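ABC-type branched-chain amino acid transport systems periplasmic component-like protein (Thermomonospora curvata, PDB 4N03) probably binds fatty acids outside the cell membrane and hands them to an ABC transporter, as members of the leucine-binding protein family do for their ligands. Local coordinates at residues Val322-Lys327 against Ile340-Ser345; Gly22-Pro27 against Asn331-Arg336; Leu101-Phe106 against Asp122-Ile127; Leu59-Val64 against Gly316-Val321. One frame throughout, in Å; residues are numbered along the deposited sequence.

Contact 1: Val322-Lys327 against Ile340-Ser345; sequences VSALEK and INAHRS
Two helices joined by a short excursion of the chain, 309-330 and 336-343, meet where Ala324 lies against Ala342 and His343. The backbones come close because alanine faces alanine: the methyl carbon CB of Ala342 rests 3.3 Å from the carbonyl oxygen O of Ala324, and CB of Ala324 points back across the interface to lie 3.9 Å from N of His343. With so little side chain in between, the CA atoms of Ala324 and His343 are 4.7 Å apart. One turn further on, CB of Lys327 also meets the Ala342 methyl, 3.7 Å from Ala342 CB. Both helices belong to the lobe built on the four-stranded parallel sheet, one of the two alpha/beta lobes of a periplasmic binding protein, and His343 shows how they are tied to its interior. CG stands anti to the backbone N (chi1 175°), which leaves only CB against Ala324 and turns the imidazole away from it, toward the preceding turn of helix 309-330, where it packs on Ile320. NE2 is hydrogen-bonded to Gln142 OE1, while the ring meets those of Phe125 and Phe359. At the more open end, Ser345 OG donates to Ala342 O over 2.8 Å, tilted 27° from the carbonyl plane. The same oxygen accepts a hydrogen bond from a water 3.1 Å away. In the Lys327 conformer described here, one of two modelled, the chain bends at its last torsion and NZ donates to that water, so the ammonium group reaches the Ala342 carbonyl indirectly.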
loop_
_atom_site.group_PDB
_atom_site.type_symbol
_atom_site.label_atom_id
_atom_site.label_comp_id
_atom_site.label_asym_id
_atom_site.label_seq_id
_atom_site.Cartn_x
_atom_site.Cartn_y
_atom_site.Cartn_z
ATOM N N VAL A 322 14.080 9.301 3.784
ATOM C CA VAL A 322 15.218 10.190 3.507
ATOM C C VAL A 322 14.934 11.598 4.059
ATOM O O VAL A 322 15.827 12.215 4.624
ATOM C CB VAL A 322 15.632 10.176 2.014
ATOM C CG1 VAL A 322 16.619 11.263 1.745
ATOM C CG2 VAL A 322 16.170 8.812 1.649
ATOM N N SER A 323 13.725 12.110 3.869
ATOM C CA SER A 323 13.383 13.416 4.424
ATOM C C SER A 323 13.629 13.414 5.947
ATOM O O SER A 323 14.194 14.348 6.509
ATOM C CB SER A 323 11.915 13.769 4.137
ATOM O OG SER A 323 11.743 14.118 2.769
ATOM N N ALA A 324 13.193 12.348 6.624
ATOM C CA ALA A 324 13.363 12.232 8.066
ATOM C C ALA A 324 14.827 12.093 8.427
ATOM O O ALA A 324 15.302 12.730 9.358
ATOM C CB ALA A 324 12.557 11.061 8.632
ATOM N N LEU A 325 15.588 11.320 7.641
ATOM C CA LEU A 325 16.999 11.159 7.924
ATOM C C LEU A 325 17.760 12.484 7.794
ATOM O O LEU A 325 18.624 12.783 8.594
ATOM C CB LEU A 325 17.641 10.125 6.987
ATOM C CG LEU A 325 17.275 8.647 7.214
ATOM C CD1 LEU A 325 17.647 7.807 6.006
ATOM C CD2 LEU A 325 17.978 8.139 8.462
ATOM N N GLU A 326 17.406 13.266 6.791
ATOM C CA GLU A 326 18.058 14.553 6.585
ATOM C C GLU A 326 17.770 15.520 7.739
ATOM O O GLU A 326 18.691 16.239 8.193
ATOM C CB GLU A 326 17.618 15.155 5.262
ATOM C CG GLU A 326 18.206 14.446 4.055
ATOM C CD GLU A 326 17.644 14.966 2.744
ATOM O OE1 GLU A 326 16.567 15.591 2.754
ATOM O OE2 GLU A 326 18.304 14.756 1.705
ATOM N N LYS A 327 16.539 15.552 8.239
ATOM C CA LYS A 327 16.205 16.425 9.368
ATOM C C LYS A 327 16.904 15.926 10.634
ATOM O O LYS A 327 17.445 16.708 11.439
ATOM C CB LYS A 327 14.692 16.476 9.576
ATOM C CG LYS A 327 13.862 17.347 8.628
ATOM C CD LYS A 327 12.385 17.235 9.010
ATOM C CE LYS A 327 11.430 17.742 7.953
ATOM N NZ LYS A 327 11.177 16.700 6.933
ATOM N N ILE A 340 12.360 9.388 14.423
ATOM C CA ILE A 340 10.912 9.436 14.513
ATOM C C ILE A 340 10.440 10.851 14.776
ATOM O O ILE A 340 9.441 11.278 14.226
ATOM C CB ILE A 340 10.326 8.414 15.499
ATOM C CG1 ILE A 340 8.832 8.197 15.202
ATOM C CG2 ILE A 340 10.546 8.822 16.927
ATOM C CD1 ILE A 340 8.552 7.597 13.836
ATOM N N ASN A 341 11.184 11.589 15.596
ATOM C CA ASN A 341 10.758 12.962 15.876
ATOM C C ASN A 341 10.895 13.831 14.621
ATOM O O ASN A 341 10.058 14.660 14.351
ATOM C CB ASN A 341 11.573 13.495 17.047
ATOM C CG ASN A 341 11.141 12.895 18.375
ATOM O OD1 ASN A 341 10.094 12.285 18.472
ATOM N ND2 ASN A 341 11.983 13.023 19.334
ATOM N N ALA A 342 11.925 13.596 13.801
ATOM C CA ALA A 342 12.078 14.280 12.514
ATOM C C ALA A 342 10.897 13.941 11.609
ATOM O O ALA A 342 10.282 14.817 11.020
ATOM C CB ALA A 342 13.390 13.902 11.841
ATOM N N HIS A 343 10.543 12.653 11.516
ATOM C CA HIS A 343 9.422 12.260 10.686
ATOM C C HIS A 343 8.102 12.929 11.148
ATOM O O HIS A 343 7.345 13.488 10.373
ATOM C CB HIS A 343 9.239 10.732 10.723
ATOM C CG HIS A 343 8.035 10.300 9.971
ATOM N ND1 HIS A 343 7.846 10.526 8.630
ATOM C CD2 HIS A 343 6.882 9.753 10.430
ATOM C CE1 HIS A 343 6.654 10.081 8.274
ATOM N NE2 HIS A 343 6.046 9.607 9.359
ATOM N N ARG A 344 7.826 12.846 12.439
ATOM C CA ARG A 344 6.527 13.250 13.021
ATOM C C ARG A 344 6.416 14.748 13.176
ATOM O O ARG A 344 5.387 15.216 13.697
ATOM C CB ARG A 344 6.288 12.598 14.366
ATOM C CG ARG A 344 6.118 11.092 14.309
ATOM C CD ARG A 344 4.715 10.658 14.135
ATOM N NE ARG A 344 4.555 9.242 13.864
ATOM C CZ ARG A 344 3.766 8.760 12.923
ATOM N NH1 ARG A 344 3.046 9.537 12.167
ATOM N NH2 ARG A 344 3.651 7.449 12.783
ATOM N N SER A 345 7.444 15.495 12.787
ATOM C CA SER A 345 7.389 16.949 12.692
ATOM C C SER A 345 6.746 17.444 11.422
ATOM O O SER A 345 6.421 18.623 11.333
ATOM C CB SER A 345 8.763 17.558 12.921
ATOM O OG SER A 345 9.606 17.379 11.782
HETATM O O HOH W 1 10.400 14.426 7.969
#

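Contact 2: Gly22-Pro27 against Asn331-Arg336; sequences GVKQGP and NKDLTR
The guanidinium of Arg336 carries the Pro27 ring on one face, with Pro27 CG 3.7 Å above the plane and over its centre. Its N-H groups are held by carbonyl oxygens: NE by Leu101, NH1 by Asp122, and NH2 by Asn97 and Val100. The carboxylate of Asp333 is approached from above its plane, where Thr335 OG1 donates to Asp333 OD1 over 2.6 Å; as N-cap of helix 336-343, the same hydroxyl accepts from Gly338 N. The backbones pair as a two-stranded parallel sheet, Lys24 with Asp333 and Gln25 with Leu334. Lys24 N donates to Lys332 O at 3.0 Å, almost straight at 171°, and Gly26 N to Leu334 O at 2.8 Å, while the bond from Leu334 N to Lys24 O is weak. Thr335 CG2 packs against Lys24 CB, 3.8 Å away. On the face that bears Leu334, Val23 CG1 meets Leu334 CG at 3.8 Å, its position anti to the backbone N (chi1 173°) directing it there. This N-terminal strand pairs with the link between two helices: Lys332, with positive phi, closes helix 309-330 in a Schellman motif, helix 336-343 starts just past Thr335, and Val23 rests on Cys71, which is disulfide-bonded to Cys329 of helix 309-330.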
loop_
_atom_site.group_PDB
_atom_site.type_symbol
_atom_site.label_atom_id
_atom_site.label_comp_id
_atom_site.label_asym_id
_atom_site.label_seq_id
_atom_site.Cartn_x
_atom_site.Cartn_y
_atom_site.Cartn_z
ATOM N N GLY A 22 30.139 14.500 15.053
ATOM C CA GLY A 22 29.258 14.851 16.186
ATOM C C GLY A 22 27.814 14.343 16.104
ATOM O O GLY A 22 26.979 14.691 16.959
ATOM N N VAL A 23 27.523 13.501 15.137
ATOM C CA VAL A 23 26.185 12.979 14.959
ATOM C C VAL A 23 26.029 11.705 15.771
ATOM O O VAL A 23 26.798 10.769 15.667
ATOM C CB VAL A 23 25.887 12.746 13.460
ATOM C CG1 VAL A 23 24.558 12.033 13.289
ATOM C CG2 VAL A 23 25.976 14.048 12.685
ATOM N N LYS A 24 24.978 11.678 16.602
ATOM C CA LYS A 24 24.662 10.482 17.362
ATOM C C LYS A 24 24.208 9.358 16.429
ATOM O O LYS A 24 23.478 9.587 15.483
ATOM C CB LYS A 24 23.573 10.769 18.401
ATOM C CG LYS A 24 23.967 11.733 19.508
ATOM C CD LYS A 24 22.751 12.134 20.340
ATOM C CE LYS A 24 23.059 13.186 21.384
ATOM N NZ LYS A 24 21.796 13.890 21.730
ATOM N N GLN A 25 24.708 8.155 16.691
ATOM C CA GLN A 25 24.497 7.020 15.807
ATOM C C GLN A 25 23.728 5.902 16.523
ATOM O O GLN A 25 24.262 5.262 17.393
ATOM C CB GLN A 25 25.850 6.510 15.299
ATOM C CG GLN A 25 26.663 7.580 14.551
ATOM C CD GLN A 25 28.049 7.162 14.066
ATOM O OE1 GLN A 25 28.567 7.827 13.180
ATOM N NE2 GLN A 25 28.652 6.168 14.621
ATOM N N GLY A 26 22.519 5.625 16.054
ATOM C CA GLY A 26 21.744 4.518 16.591
ATOM C C GLY A 26 22.091 3.219 15.927
ATOM O O GLY A 26 23.072 3.114 15.160
ATOM N N PRO A 27 21.297 2.187 16.197
ATOM C CA PRO A 27 21.503 0.895 15.509
ATOM C C PRO A 27 21.509 1.044 13.995
ATOM O O PRO A 27 20.730 1.787 13.436
ATOM C CB PRO A 27 20.328 0.039 16.017
ATOM C CG PRO A 27 19.839 0.718 17.219
ATOM C CD PRO A 27 20.123 2.172 17.083
ATOM N N ASN A 331 19.880 17.733 13.074
ATOM C CA ASN A 331 19.849 17.781 14.544
ATOM C C ASN A 331 20.967 16.964 15.197
ATOM O O ASN A 331 20.964 16.745 16.414
ATOM C CB ASN A 331 18.508 17.257 15.024
ATOM C CG ASN A 331 17.394 18.226 14.775
ATOM O OD1 ASN A 331 17.602 19.464 14.813
ATOM N ND2 ASN A 331 16.180 17.695 14.559
ATOM N N LYS A 332 21.898 16.477 14.374
ATOM C CA LYS A 332 22.993 15.655 14.850
ATOM C C LYS A 332 22.540 14.433 15.634
ATOM O O LYS A 332 23.164 14.020 16.621
ATOM C CB LYS A 332 24.000 16.505 15.606
ATOM C CG LYS A 332 24.647 17.538 14.705
ATOM C CD LYS A 332 26.033 17.885 15.197
ATOM C CE LYS A 332 26.659 18.919 14.294
ATOM N NZ LYS A 332 27.034 18.380 12.958
ATOM N N ASP A 333 21.475 13.815 15.123
ATOM C CA ASP A 333 20.779 12.777 15.890
ATOM C C ASP A 333 20.204 11.682 15.034
ATOM O O ASP A 333 18.985 11.608 14.816
ATOM C CB ASP A 333 19.706 13.444 16.764
ATOM C CG ASP A 333 19.117 12.537 17.810
ATOM O OD1 ASP A 333 19.641 11.436 18.065
ATOM O OD2 ASP A 333 18.115 12.957 18.417
ATOM N N LEU A 334 21.080 10.810 14.526
ATOM C CA LEU A 334 20.665 9.630 13.767
ATOM C C LEU A 334 20.442 8.435 14.688
ATOM O O LEU A 334 20.949 7.348 14.488
ATOM C CB LEU A 334 21.672 9.308 12.648
ATOM C CG LEU A 334 21.771 10.285 11.479
ATOM C CD1 LEU A 334 22.913 9.892 10.547
ATOM C CD2 LEU A 334 20.481 10.268 10.701
ATOM N N THR A 335 19.595 8.656 15.678
ATOM C CA THR A 335 19.078 7.640 16.590
ATOM C C THR A 335 17.649 7.394 16.226
ATOM O O THR A 335 17.031 8.120 15.463
ATOM C CB THR A 335 19.200 8.096 18.032
ATOM O OG1 THR A 335 18.343 9.231 18.232
ATOM C CG2 THR A 335 20.636 8.417 18.392
ATOM N N ARG A 336 17.086 6.337 16.815
ATOM C CA ARG A 336 15.687 6.050 16.555
ATOM C C ARG A 336 14.757 7.155 17.077
ATOM O O ARG A 336 13.825 7.529 16.397
ATOM C CB ARG A 336 15.324 4.694 17.126
ATOM C CG ARG A 336 15.997 3.624 16.260
ATOM C CD ARG A 336 15.454 2.273 16.553
ATOM N NE ARG A 336 16.090 1.281 15.718
ATOM C CZ ARG A 336 16.268 0.037 16.107
ATOM N NH1 ARG A 336 15.793 -0.369 17.300
ATOM N NH2 ARG A 336 16.918 -0.812 15.335
HETATM O O HOH W 2 19.617 14.955 20.373
#

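Contact 3: Leu101-Phe106 against Asp122-Ile127; sequences LAIPHF and DKMFTI
Met124, a selenomethionine here, starts with CG anti to its backbone N (chi1 -177°) and then folds at chi2 (71°) and again at chi3, which curls the selenium back toward the backbone of Leu101 and Ala102. SE ends 3.5 Å from Leu101 O and also touches CA of Ala102. The Met124 and Ile103 side chains cross at about a right angle, with Met124 CG 4.0 Å from Ile103 CD1; Ile103 meets it because CG1 lies beside its own backbone N. The backbones are joined by a bond from Ile103 N to Phe125 O, 2.9 Å long and nearly straight (176°). Ile103 O is held twice, by N-H of Ile127 at 2.9 Å and by a CA-H contact from Thr126 CA at 3.2 Å. At Pro104 the chain then turns a corner, and Ile127 O pairs with Phe106 N at 3.3 Å, one residue later than regular parallel pairing would give. A water bridges this oxygen to His105 ND1, lying in the plane of the imidazole, whose NE2 is bonded to Thr40. Around the corner, Ile127 CD1 lies 4.3 Å from Pro104 CB, and Phe106 CB touches Thr126 CG2, on the side that also bears Ile103. A second water, accepting from Phe125 N and donating to Leu101 O, links the two backbones beside Ala102. The side chain of His105 is about 6 Å from the bound palmitic acid. Strand 103-107, helix 109-122 and strand 126-129 form a right-handed beta-alpha-beta crossover, the repeating element of the Rossmann-like lobes of periplasmic binding proteins.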
loop_
_atom_site.group_PDB
_atom_site.type_symbol
_atom_site.label_atom_id
_atom_site.label_comp_id
_atom_site.label_asym_id
_atom_site.label_seq_id
_atom_site.Cartn_x
_atom_site.Cartn_y
_atom_site.Cartn_z
ATOM N N LEU A 101 18.591 0.797 11.187
ATOM C CA LEU A 101 18.060 1.919 11.917
ATOM C C LEU A 101 16.539 1.984 11.862
ATOM O O LEU A 101 15.907 2.338 12.894
ATOM C CB LEU A 101 18.652 3.229 11.346
ATOM C CG LEU A 101 18.146 4.505 12.050
ATOM C CD1 LEU A 101 18.564 4.611 13.487
ATOM C CD2 LEU A 101 18.681 5.714 11.290
ATOM N N ALA A 102 15.982 1.703 10.702
ATOM C CA ALA A 102 14.565 1.844 10.393
ATOM C C ALA A 102 14.233 0.814 9.318
ATOM O O ALA A 102 15.141 0.256 8.679
ATOM C CB ALA A 102 14.282 3.251 9.894
ATOM N N ILE A 103 12.932 0.616 9.108
ATOM C CA ILE A 103 12.376 -0.316 8.104
ATOM C C ILE A 103 11.453 0.483 7.209
ATOM O O ILE A 103 10.249 0.605 7.471
ATOM C CB ILE A 103 11.675 -1.505 8.734
ATOM C CG1 ILE A 103 12.679 -2.294 9.560
ATOM C CG2 ILE A 103 11.071 -2.349 7.642
ATOM C CD1 ILE A 103 12.048 -3.467 10.301
ATOM N N PRO A 104 11.999 1.054 6.109
ATOM C CA PRO A 104 11.176 1.879 5.233
ATOM C C PRO A 104 10.296 1.181 4.238
ATOM O O PRO A 104 9.568 1.818 3.512
ATOM C CB PRO A 104 12.197 2.731 4.505
ATOM C CG PRO A 104 13.409 1.855 4.420
ATOM C CD PRO A 104 13.435 1.226 5.790
ATOM N N HIS A 105 10.357 -0.150 4.212
ATOM C CA HIS A 105 9.368 -0.941 3.483
ATOM C C HIS A 105 9.165 -2.241 4.206
ATOM O O HIS A 105 10.076 -3.040 4.340
ATOM C CB HIS A 105 9.801 -1.196 2.024
ATOM C CG HIS A 105 8.900 -2.149 1.302
ATOM N ND1 HIS A 105 7.533 -2.027 1.296
ATOM C CD2 HIS A 105 9.175 -3.254 0.571
ATOM C CE1 HIS A 105 7.016 -3.037 0.622
ATOM N NE2 HIS A 105 7.985 -3.789 0.153
ATOM N N PHE A 106 7.938 -2.462 4.701
ATOM C CA PHE A 106 7.537 -3.717 5.323
ATOM C C PHE A 106 6.184 -4.067 4.679
ATOM O O PHE A 106 5.158 -3.419 4.965
ATOM C CB PHE A 106 7.397 -3.523 6.816
ATOM C CG PHE A 106 7.574 -4.795 7.607
ATOM C CD1 PHE A 106 7.032 -6.005 7.185
ATOM C CD2 PHE A 106 8.238 -4.771 8.795
ATOM C CE1 PHE A 106 7.220 -7.156 7.932
ATOM C CE2 PHE A 106 8.446 -5.921 9.530
ATOM C CZ PHE A 106 7.922 -7.124 9.107
ATOM N N ASP A 122 11.163 -1.504 20.289
ATOM C CA ASP A 122 12.428 -1.179 19.610
ATOM C C ASP A 122 12.474 0.268 19.125
ATOM O O ASP A 122 13.524 0.759 18.730
ATOM C CB ASP A 122 12.652 -2.131 18.437
ATOM C CG ASP A 122 12.990 -3.529 18.859
ATOM O OD1 ASP A 122 13.447 -3.739 20.017
ATOM O OD2 ASP A 122 12.844 -4.417 18.022
ATOM N N LYS A 123 11.351 0.973 19.133
ATOM C CA LYS A 123 11.220 2.315 18.569
ATOM C C LYS A 123 11.603 2.334 17.082
ATOM O O LYS A 123 12.229 3.274 16.585
ATOM C CB LYS A 123 12.037 3.337 19.369
ATOM C CG LYS A 123 11.619 3.414 20.837
ATOM C CD LYS A 123 12.426 4.449 21.596
ATOM C CE LYS A 123 11.758 4.911 22.880
ATOM N NZ LYS A 123 11.228 3.851 23.780
HETATM N N MSE A 124 11.165 1.323 16.353
HETATM C CA MSE A 124 11.585 1.116 14.954
HETATM C C MSE A 124 10.660 1.846 14.025
HETATM O O MSE A 124 9.525 1.429 13.827
HETATM C CB MSE A 124 11.520 -0.391 14.664
HETATM C CG MSE A 124 12.023 -0.754 13.240
HETATM SE SE MSE A 124 13.935 -0.538 13.047
HETATM C CE MSE A 124 14.365 -2.373 13.675
ATOM N N PHE A 125 11.153 2.913 13.383
ATOM C CA PHE A 125 10.356 3.586 12.383
ATOM C C PHE A 125 10.102 2.665 11.238
ATOM O O PHE A 125 11.063 2.177 10.620
ATOM C CB PHE A 125 11.076 4.880 11.920
ATOM C CG PHE A 125 10.357 5.682 10.878
ATOM C CD1 PHE A 125 8.970 5.750 10.825
ATOM C CD2 PHE A 125 11.086 6.394 9.914
ATOM C CE1 PHE A 125 8.330 6.492 9.856
ATOM C CE2 PHE A 125 10.414 7.163 8.986
ATOM C CZ PHE A 125 9.055 7.196 8.922
ATOM N N THR A 126 8.852 2.374 10.927
ATOM C CA THR A 126 8.421 1.403 9.968
ATOM C C THR A 126 7.426 2.037 9.032
ATOM O O THR A 126 6.440 2.616 9.521
ATOM C CB THR A 126 7.825 0.191 10.706
ATOM O OG1 THR A 126 8.768 -0.356 11.613
ATOM C CG2 THR A 126 7.414 -0.864 9.757
ATOM N N ILE A 127 7.638 1.887 7.714
ATOM C CA ILE A 127 6.711 2.353 6.732
ATOM C C ILE A 127 6.146 1.168 5.994
ATOM O O ILE A 127 6.796 0.597 5.075
ATOM C CB ILE A 127 7.326 3.345 5.720
ATOM C CG1 ILE A 127 8.074 4.466 6.404
ATOM C CG2 ILE A 127 6.263 3.858 4.755
ATOM C CD1 ILE A 127 8.910 5.336 5.477
HETATM O O HOH W 3 13.732 3.875 13.169
HETATM O O HOH W 4 6.523 0.637 2.234
#

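Contact 4: Leu59-Val64 against Gly316-Val321; sequences LYYEEV and GGASIV
Helices 47-66 and 309-330 pack where Tyr60 faces Ala318, their local axes approaching to 9.4 Å with their N-to-C directions 43° apart. Both cover the four-stranded parallel sheet of one alpha/beta lobe, and the small Ala318 lets two consecutive tyrosines close on it. Its CB lies 3.4 Å from Tyr60 CB and 3.5 Å from Tyr61 CE1. With CG anti to the backbone N (chi1 -160°), the Tyr60 ring is laid flat along the partner helix: one face covers the peptide between Ala318 and Ser319, with Ser319 N 3.8 Å above the ring centre and Ser319 CA 3.5 Å from CZ of Tyr60. Tyr61, with CG beside the backbone N, also reaches the Ala318 methyl and receives Val321 at its edge, near the ring plane; CG1 of Val321 is 3.4 Å from Tyr61 OH, and the two side chains cross at about a right angle. That hydroxyl is hydrogen-bonded to Gln57, and the ring also touches Ile75 and Ala77 of strand 74-81. The Tyr60 hydroxyl joins the helices through two waters, one donating to Ser319 O, the other lying in the plane of the ring, 2.6 Å from Ser319 OG.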
loop_
_atom_site.group_PDB
_atom_site.type_symbol
_atom_site.label_atom_id
_atom_site.label_comp_id
_atom_site.label_asym_id
_atom_site.label_seq_id
_atom_site.Cartn_x
_atom_site.Cartn_y
_atom_site.Cartn_z
ATOM N N LEU A 59 16.328 2.536 -6.163
ATOM C CA LEU A 59 16.557 3.629 -7.083
ATOM C C LEU A 59 16.703 4.949 -6.348
ATOM O O LEU A 59 17.675 5.710 -6.587
ATOM C CB LEU A 59 15.397 3.720 -8.076
ATOM C CG LEU A 59 15.501 4.884 -9.075
ATOM C CD1 LEU A 59 16.674 4.844 -10.007
ATOM C CD2 LEU A 59 14.202 4.989 -9.857
ATOM N N TYR A 60 15.778 5.223 -5.440
ATOM C CA TYR A 60 15.837 6.448 -4.656
ATOM C C TYR A 60 17.170 6.513 -3.852
ATOM O O TYR A 60 17.860 7.531 -3.842
ATOM C CB TYR A 60 14.612 6.528 -3.698
ATOM C CG TYR A 60 14.338 7.934 -3.207
ATOM C CD1 TYR A 60 15.113 8.522 -2.199
ATOM C CD2 TYR A 60 13.323 8.696 -3.752
ATOM C CE1 TYR A 60 14.869 9.838 -1.796
ATOM C CE2 TYR A 60 13.089 9.987 -3.382
ATOM C CZ TYR A 60 13.849 10.554 -2.373
ATOM O OH TYR A 60 13.612 11.851 -2.025
ATOM N N TYR A 61 17.501 5.437 -3.143
ATOM C CA TYR A 61 18.682 5.449 -2.289
ATOM C C TYR A 61 19.943 5.596 -3.149
ATOM O O TYR A 61 20.869 6.277 -2.729
ATOM C CB TYR A 61 18.784 4.207 -1.407
ATOM C CG TYR A 61 17.585 4.003 -0.502
ATOM C CD1 TYR A 61 16.953 5.076 0.113
ATOM C CD2 TYR A 61 17.043 2.761 -0.316
ATOM C CE1 TYR A 61 15.840 4.906 0.902
ATOM C CE2 TYR A 61 15.911 2.583 0.503
ATOM C CZ TYR A 61 15.305 3.664 1.086
ATOM O OH TYR A 61 14.165 3.563 1.846
ATOM N N GLU A 62 19.998 4.959 -4.311
ATOM C CA GLU A 62 21.134 5.161 -5.228
ATOM C C GLU A 62 21.243 6.640 -5.615
ATOM O O GLU A 62 22.382 7.183 -5.692
ATOM C CB GLU A 62 20.983 4.270 -6.459
ATOM C CG GLU A 62 21.949 4.575 -7.605
ATOM C CD GLU A 62 21.594 3.802 -8.879
ATOM O OE1 GLU A 62 22.044 2.640 -8.998
ATOM O OE2 GLU A 62 20.859 4.362 -9.755
ATOM N N GLU A 63 20.174 7.287 -6.018
ATOM C CA GLU A 63 20.195 8.712 -6.359
ATOM C C GLU A 63 20.719 9.562 -5.196
ATOM O O GLU A 63 21.532 10.467 -5.395
ATOM C CB GLU A 63 18.804 9.194 -6.767
ATOM C CG GLU A 63 18.351 8.583 -8.082
ATOM C CD GLU A 63 16.875 8.788 -8.395
ATOM O OE1 GLU A 63 16.071 9.189 -7.501
ATOM O OE2 GLU A 63 16.508 8.504 -9.578
ATOM N N VAL A 64 20.263 9.254 -3.975
ATOM C CA VAL A 64 20.748 9.928 -2.797
ATOM C C VAL A 64 22.233 9.695 -2.568
ATOM O O VAL A 64 23.001 10.665 -2.285
ATOM C CB VAL A 64 19.938 9.492 -1.535
ATOM C CG1 VAL A 64 20.622 10.000 -0.291
ATOM C CG2 VAL A 64 18.515 10.017 -1.611
ATOM N N GLY A 316 8.027 6.707 -3.086
ATOM C CA GLY A 316 7.479 7.548 -2.040
ATOM C C GLY A 316 7.920 7.171 -0.651
ATOM O O GLY A 316 8.166 8.067 0.172
ATOM N N GLY A 317 7.991 5.885 -0.346
ATOM C CA GLY A 317 8.433 5.485 0.986
ATOM C C GLY A 317 9.871 5.856 1.245
ATOM O O GLY A 317 10.262 6.319 2.314
ATOM N N ALA A 318 10.731 5.671 0.218
ATOM C CA ALA A 318 12.118 6.077 0.307
ATOM C C ALA A 318 12.208 7.597 0.522
ATOM O O ALA A 318 13.019 8.072 1.314
ATOM C CB ALA A 318 12.881 5.632 -0.920
ATOM N N SER A 319 11.398 8.345 -0.181
ATOM C CA SER A 319 11.379 9.793 -0.038
ATOM C C SER A 319 11.055 10.170 1.423
ATOM O O SER A 319 11.667 11.060 2.015
ATOM C CB SER A 319 10.332 10.387 -0.952
ATOM O OG SER A 319 10.272 11.784 -0.801
ATOM N N ILE A 320 10.078 9.496 2.039
ATOM C CA ILE A 320 9.682 9.755 3.431
ATOM C C ILE A 320 10.848 9.499 4.370
ATOM O O ILE A 320 11.167 10.337 5.237
ATOM C CB ILE A 320 8.452 8.906 3.834
ATOM C CG1 ILE A 320 7.212 9.376 3.084
ATOM C CG2 ILE A 320 8.238 9.006 5.353
ATOM C CD1 ILE A 320 6.058 8.400 3.162
ATOM N N VAL A 321 11.488 8.333 4.288
ATOM C CA VAL A 321 12.545 8.029 5.213
ATOM C C VAL A 321 13.750 8.963 5.030
ATOM O O VAL A 321 14.392 9.384 5.987
ATOM C CB VAL A 321 12.949 6.534 5.199
ATOM C CG1 VAL A 321 13.802 6.159 3.985
ATOM C CG2 VAL A 321 13.681 6.206 6.487
HETATM O O HOH W 5 13.411 12.877 0.528
HETATM O O HOH W 6 10.795 13.113 -3.007
#

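In the fold
From the N terminus, residues 22-27 open the longest loop, closed some 300 residues later by contact 2. Within it contact 4 pairs helix 47-66 with helix 309-330, and nested inside that loop contact 3 closes the short beta-alpha-beta unit of strands 103-107 and 126-129. After contact 4 closes, contact 1 begins on the same helix, and its segments alternate with those of contact 2, so the two cross. The contacts also meet in space: Leu325 of contact 1 packs on Leu334 of contact 2 and on Leu101 of contact 3, while Ile127 and Pro104 of contact 3 touch Ile320 and Tyr61 of contact 4. Thus late helices and the N-terminal strand are assembled around the sheet of one lobe.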